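Local coordinates for methanol--corrinoid protein co-methyltransferase (Methanosarcina barkeri, PDB 2I2X) that transfers the methyl group of methanol to the cob(I)amide bound to its partner corrinoid protein, an early step of methanogenesis from methanol, at residues F172-A175 against V176-D180; D217-C220 against A221-T225; L444-Y447 against K448-K452. One frame throughout, in Å; residues are numbered along the deposited sequence.

In the fold
Following the chain, contact 1 (172-180) comes first. It ends helix 169-176 and turns the chain into helix 181-210. Contact 2 (217-225) lies in the loop after barrel strand 213-216 and in the first turns of helix 220-230, where Cys220 binds a zinc ion. Contact 3 (444-452) closes helix 436-450 near the C terminus. All three are local turns in series, so none nests in or crosses another. Contact 1 is the middle piece. Its Phe172 packs on Gln222 and Thr225 of contact 2, while Tyr174 and Asp180 reach Glu450 and Tyr447 of contact 3. The C-terminal helix is thereby tied to the TIM barrel of this subunit. Contacts 2 and 3 do not touch.

Contact 1. Residues F172-A175 against V176-D180; sequences FDYA and VLRND
Phe172 and Val176 form the tight, buried side of this helix end. CB of Val176 sits over one face of the Phe172 ring, 4.0 Å from its centroid, and its two methyls spread along the rim. Val176 N also bonds to Phe172 O at 2.7 Å, in a regular helical turn. Helices 181-210 and 220-230 cover the ring further.

Tyr174 and Arg178 make the looser, partly exposed side. The Arg178 chain runs extended from CG to NE and crosses the tyrosine at about a right angle. Its CD lies over the ring, 3.9 Å from the centroid. The guanidinium is almost parallel to the ring, 8° apart, but displaced toward CD2 and CE2. NH1 turns back to Tyr174 O at 2.9 Å, and that oxygen lies in the guanidinium plane. Tyr174 OH is probably hydrogen-bonded to Glu450 OE1.

Between the two sides, Ala175 O takes Arg178 N (3.0 Å) and Asp180 N (3.3 Å) from opposite faces of its plane. Asp180 OD1 caps helix 181-210 at Gly183 N, and OD2 probably takes Tyr447 OH. Asp173 lines the corrinoid pocket, with a weak hydrogen bond from OD2 to the cofactor.

The carbonyls of Tyr174 and Ala175 thus serve the turn and one arginine. Arg178 NE pairs with Asp103 of a neighbouring MtaB subunit, so this arginine probably links the helix end to the interface.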
# COMPACT_ATOMS: atom_id res chain seq x y z
N PHE A 172 1.74 -5.87 -32.26
CA PHE A 172 2.57 -5.22 -31.24
C PHE A 172 3.45 -6.22 -30.48
O PHE A 172 4.65 -5.99 -30.29
CB PHE A 172 1.73 -4.40 -30.23
CG PHE A 172 2.51 -4.02 -28.99
CD1 PHE A 172 3.26 -2.85 -28.96
CD2 PHE A 172 2.56 -4.89 -27.90
CE1 PHE A 172 4.02 -2.52 -27.87
CE2 PHE A 172 3.34 -4.58 -26.79
CZ PHE A 172 4.07 -3.38 -26.78
N ASP A 173 2.85 -7.32 -30.02
CA ASP A 173 3.57 -8.32 -29.22
C ASP A 173 4.76 -8.91 -29.96
O ASP A 173 5.82 -9.15 -29.36
CB ASP A 173 2.65 -9.45 -28.80
CG ASP A 173 1.75 -9.07 -27.65
OD1 ASP A 173 2.04 -8.12 -26.88
OD2 ASP A 173 0.71 -9.76 -27.51
N TYR A 174 4.55 -9.17 -31.26
CA TYR A 174 5.61 -9.56 -32.17
C TYR A 174 6.64 -8.45 -32.35
O TYR A 174 7.83 -8.68 -32.12
CB TYR A 174 5.01 -10.01 -33.53
CG TYR A 174 6.04 -10.30 -34.61
CD1 TYR A 174 6.37 -9.32 -35.54
CD2 TYR A 174 6.68 -11.55 -34.68
CE1 TYR A 174 7.32 -9.57 -36.53
CE2 TYR A 174 7.64 -11.83 -35.68
CZ TYR A 174 7.95 -10.82 -36.61
OH TYR A 174 8.88 -11.02 -37.63
N ALA A 175 6.21 -7.24 -32.74
CA ALA A 175 7.11 -6.10 -32.96
C ALA A 175 7.96 -5.69 -31.74
O ALA A 175 9.15 -5.38 -31.89
CB ALA A 175 6.33 -4.91 -33.48
N VAL A 176 7.35 -5.66 -30.55
CA VAL A 176 8.05 -5.16 -29.36
C VAL A 176 9.24 -6.03 -28.92
O VAL A 176 10.16 -5.55 -28.29
CB VAL A 176 7.09 -4.84 -28.17
CG1 VAL A 176 6.71 -6.08 -27.39
CG2 VAL A 176 7.72 -3.79 -27.30
N LEU A 177 9.20 -7.32 -29.25
CA LEU A 177 10.32 -8.20 -28.94
C LEU A 177 11.47 -8.05 -29.94
O LEU A 177 12.51 -8.68 -29.77
CB LEU A 177 9.85 -9.66 -28.88
CG LEU A 177 9.34 -10.29 -27.57
CD1 LEU A 177 9.21 -9.33 -26.39
CD2 LEU A 177 8.04 -11.03 -27.78
N ARG A 178 11.31 -7.21 -30.96
CA ARG A 178 12.24 -7.19 -32.09
C ARG A 178 12.75 -5.83 -32.51
O ARG A 178 13.39 -5.72 -33.55
CB ARG A 178 11.62 -7.91 -33.31
CG ARG A 178 11.23 -9.35 -32.98
CD ARG A 178 10.49 -10.14 -34.06
NE ARG A 178 10.53 -11.55 -33.65
CZ ARG A 178 9.75 -12.10 -32.72
NH1 ARG A 178 8.79 -11.40 -32.11
NH2 ARG A 178 9.92 -13.37 -32.40
N ASN A 179 12.51 -4.80 -31.70
CA ASN A 179 12.90 -3.44 -32.09
C ASN A 179 12.36 -3.08 -33.48
O ASN A 179 12.98 -2.33 -34.24
CB ASN A 179 14.42 -3.25 -32.02
CG ASN A 179 14.95 -3.32 -30.56
OD1 ASN A 179 14.19 -3.17 -29.60
ND2 ASN A 179 16.24 -3.55 -30.42
N ASP A 180 11.19 -3.63 -33.79
CA ASP A 180 10.53 -3.34 -35.04
C ASP A 180 9.69 -2.08 -34.85
O ASP A 180 8.48 -2.12 -34.53
CB ASP A 180 9.71 -4.55 -35.52
CG ASP A 180 9.08 -4.33 -36.88
OD1 ASP A 180 9.19 -3.20 -37.44
OD2 ASP A 180 8.47 -5.29 -37.42

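Contact 2. Residues D217-C220 against A221-T225. With ZN (zinc ion), chain Q.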
# COMPACT_ATOMS: atom_id res chain seq x y z
N ASP A 217 -10.57 5.02 -23.17
CA ASP A 217 -9.81 3.76 -23.35
C ASP A 217 -8.38 3.99 -22.85
O ASP A 217 -8.11 4.99 -22.18
CB ASP A 217 -9.78 3.45 -24.86
CG ASP A 217 -9.65 1.97 -25.18
OD1 ASP A 217 -8.67 1.32 -24.76
OD2 ASP A 217 -10.51 1.47 -25.91
N THR A 218 -7.45 3.11 -23.20
CA THR A 218 -6.04 3.19 -22.76
C THR A 218 -5.29 2.27 -23.64
O THR A 218 -5.71 1.12 -23.84
CB THR A 218 -5.76 2.35 -21.49
OG1 THR A 218 -6.69 2.65 -20.48
CG2 THR A 218 -4.41 2.58 -20.97
N ASP A 219 -4.11 2.72 -24.04
CA ASP A 219 -3.24 1.81 -24.74
C ASP A 219 -2.50 0.79 -23.89
O ASP A 219 -1.37 0.40 -24.25
CB ASP A 219 -2.25 2.54 -25.59
CG ASP A 219 -1.84 1.71 -26.77
OD1 ASP A 219 -2.74 1.05 -27.37
OD2 ASP A 219 -0.63 1.71 -27.09
N CYS A 220 -3.12 0.35 -22.79
CA CYS A 220 -2.50 -0.59 -21.86
C CYS A 220 -1.90 -1.82 -22.54
O CYS A 220 -0.78 -2.23 -22.24
CB CYS A 220 -3.51 -1.09 -20.85
SG CYS A 220 -2.68 -1.60 -19.28
N ALA A 221 -2.66 -2.39 -23.48
CA ALA A 221 -2.29 -3.63 -24.14
C ALA A 221 -1.05 -3.49 -25.00
O ALA A 221 -0.46 -4.50 -25.39
CB ALA A 221 -3.48 -4.18 -24.94
N GLN A 222 -0.62 -2.26 -25.27
CA GLN A 222 0.55 -2.02 -26.14
C GLN A 222 1.55 -1.13 -25.42
O GLN A 222 2.54 -1.64 -24.92
CB GLN A 222 0.16 -1.43 -27.52
CG GLN A 222 -0.77 -2.34 -28.39
CD GLN A 222 -1.47 -1.56 -29.52
OE1 GLN A 222 -1.92 -0.44 -29.33
NE2 GLN A 222 -1.57 -2.18 -30.68
N ALA A 223 1.31 0.18 -25.36
CA ALA A 223 2.21 1.05 -24.60
C ALA A 223 2.59 0.58 -23.13
O ALA A 223 3.80 0.59 -22.80
CB ALA A 223 1.73 2.50 -24.63
N ASN A 224 1.64 0.13 -22.30
CA ASN A 224 2.06 -0.31 -20.95
C ASN A 224 2.90 -1.58 -21.00
O ASN A 224 3.86 -1.71 -20.22
CB ASN A 224 0.94 -0.35 -19.87
CG ASN A 224 0.36 1.07 -19.53
OD1 ASN A 224 1.04 2.13 -19.71
ND2 ASN A 224 -0.91 1.09 -19.05
N THR A 225 2.56 -2.51 -21.91
CA THR A 225 3.37 -3.71 -22.11
C THR A 225 4.81 -3.31 -22.45
O THR A 225 5.77 -3.85 -21.87
CB THR A 225 2.80 -4.70 -23.18
OG1 THR A 225 1.48 -5.15 -22.81
CG2 THR A 225 3.73 -5.95 -23.29
ZN ZN Q . -4.45 -1.17 -18.00
O HOH W 1 -5.24 -1.52 -24.11
O HOH W 2 0.08 -4.45 -20.44
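Cys220 SG binds the zinc ion at 2.2 Å and also accepts Asn224 ND2 at 3.2 Å. The second bond is nearly straight (163°), and the sulfur lies close to the amide plane. SG stands anti to the Cys220 backbone N (chi1 -154°), which brings it to the zinc and within reach of Asn224 ND2. Glu164 and Cys269 are the other protein ligands. Asn224 ND2 also bonds to Cys269 O, and its OD1 takes Arg247, so the amide is fixed at both ends.

On the other side of the turn, Asp219 OD2 accepts Ala223 N at 3.0 Å, from above the carboxylate plane. OD1 forms a salt bridge with Arg253. An asparagine here would probably leave Arg253 without this charged partner and give Ala223 N a weaker acceptor.

Asp219 O takes Gln222 N at 2.9 Å. Water 1 bridges Thr218 O and Ala221 N, and water 2 bridges Cys220 O and Thr225 OG1. Farther out, Ala221 and Thr225 touch the corrinoid, and Gln222 and Thr225 pack on Phe172. This loop leads from barrel strand 213-216 into helix 220-230. The chemistry implies a second shell: Asn224 links the sulfur of Cys220 to the backbone of Cys269 and probably steadies the zinc-bound sulfur.

Contact 3. Residues L444-Y447 against K448-K452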
# COMPACT_ATOMS: atom_id res chain seq x y z
N LEU A 444 0.53 -4.65 -44.25
CA LEU A 444 -0.42 -5.75 -44.43
C LEU A 444 0.33 -7.00 -44.89
O LEU A 444 0.22 -8.07 -44.27
CB LEU A 444 -1.49 -5.42 -45.46
CG LEU A 444 -2.93 -5.90 -45.23
CD1 LEU A 444 -3.65 -6.15 -46.56
CD2 LEU A 444 -3.02 -7.08 -44.31
N THR A 445 1.12 -6.88 -45.95
CA THR A 445 1.75 -8.07 -46.49
C THR A 445 2.90 -8.54 -45.61
O THR A 445 3.03 -9.74 -45.36
CB THR A 445 2.11 -7.98 -48.02
OG1 THR A 445 3.51 -7.76 -48.20
CG2 THR A 445 1.28 -6.90 -48.76
N LYS A 446 3.72 -7.62 -45.11
CA LYS A 446 4.77 -8.02 -44.14
C LYS A 446 4.25 -8.78 -42.90
O LYS A 446 4.76 -9.85 -42.61
CB LYS A 446 5.64 -6.82 -43.75
CG LYS A 446 6.67 -7.10 -42.66
CD LYS A 446 7.40 -5.79 -42.28
CE LYS A 446 8.44 -6.02 -41.20
NZ LYS A 446 9.65 -6.68 -41.70
N TYR A 447 3.24 -8.27 -42.19
CA TYR A 447 2.71 -8.98 -40.99
C TYR A 447 1.82 -10.20 -41.27
O TYR A 447 1.75 -11.12 -40.45
CB TYR A 447 2.16 -8.00 -39.92
CG TYR A 447 3.26 -7.03 -39.59
CD1 TYR A 447 4.41 -7.46 -38.91
CD2 TYR A 447 3.22 -5.72 -40.05
CE1 TYR A 447 5.46 -6.61 -38.67
CE2 TYR A 447 4.27 -4.86 -39.82
CZ TYR A 447 5.39 -5.31 -39.12
OH TYR A 447 6.45 -4.45 -38.88
N LYS A 448 1.19 -10.25 -42.44
CA LYS A 448 0.55 -11.48 -42.88
C LYS A 448 1.56 -12.63 -42.94
O LYS A 448 1.31 -13.73 -42.46
CB LYS A 448 -0.08 -11.28 -44.23
CG LYS A 448 -1.53 -10.88 -44.20
CD LYS A 448 -1.96 -10.53 -45.62
CE LYS A 448 -3.12 -11.40 -46.11
NZ LYS A 448 -4.08 -10.56 -46.91
N SER A 449 2.72 -12.35 -43.51
CA SER A 449 3.75 -13.35 -43.68
C SER A 449 4.47 -13.63 -42.34
O SER A 449 4.66 -14.80 -41.98
CB SER A 449 4.71 -12.90 -44.79
OG SER A 449 5.92 -13.64 -44.77
N GLU A 450 4.82 -12.58 -41.60
CA GLU A 450 5.61 -12.75 -40.36
C GLU A 450 4.86 -13.17 -39.11
O GLU A 450 5.46 -13.75 -38.22
CB GLU A 450 6.46 -11.52 -40.08
CG GLU A 450 7.45 -11.22 -41.21
CD GLU A 450 8.48 -10.18 -40.83
OE1 GLU A 450 8.57 -9.79 -39.63
OE2 GLU A 450 9.23 -9.77 -41.75
N VAL A 451 3.56 -12.90 -39.05
CA VAL A 451 2.81 -13.12 -37.82
C VAL A 451 1.59 -13.97 -38.09
O VAL A 451 0.56 -13.45 -38.48
CB VAL A 451 2.32 -11.79 -37.23
CG1 VAL A 451 1.67 -12.01 -35.84
CG2 VAL A 451 3.43 -10.77 -37.18
N LYS A 452 1.68 -15.27 -37.85
CA LYS A 452 0.60 -16.17 -38.28
C LYS A 452 -0.75 -15.94 -37.63
O LYS A 452 -1.77 -16.24 -38.25
CB LYS A 452 1.02 -17.65 -38.20
CG LYS A 452 1.96 -18.07 -39.35
CD LYS A 452 1.24 -18.02 -40.73
CE LYS A 452 2.18 -18.27 -41.91
NZ LYS A 452 2.52 -16.99 -42.59
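Lys446 NZ and Glu450 OE2 form a salt bridge of 3.1 Å, an i to i+4 pair in the last turn of the helix. The lysine chain is straight as far as CE and bends only at its last torsion (chi4 75°), which turns NZ toward the carboxylate. NZ comes in from above the carboxylate plane, about 40° out of it. The other oxygen, OE1, faces Tyr174 OH, so both oxygens of Glu450 probably have partners.

Next to this pair, Tyr447 meets Val451, four residues on. CG2 of Val451 lies at the edge of the ring, close to its plane, 3.9 Å from Tyr447 CD1. CG of Lys446 covers the middle of one ring face, 4.1 Å above it. Leu444 adds an apolar contact at the surface, with its CD2 3.8 Å from Lys448 CD.

Backbone bonds position these groups. Lys448 N, Ser449 N and Glu450 N bond to the carbonyls of Leu444, Thr445 and Lys446. Val451 N still reaches Tyr447 O at 2.9 Å, although Val451 itself has left helical angles. Lys452 then folds back, and its NZ bonds to Ser449 O at 3.1 Å.

Tyr447 OH points to Asp180, in the loop before helix 181-210. The end of helix 436-450 packs on helix 169-176 through Tyr447 and Val451, and on the C-terminal tail through Leu444, Tyr447 and Lys448.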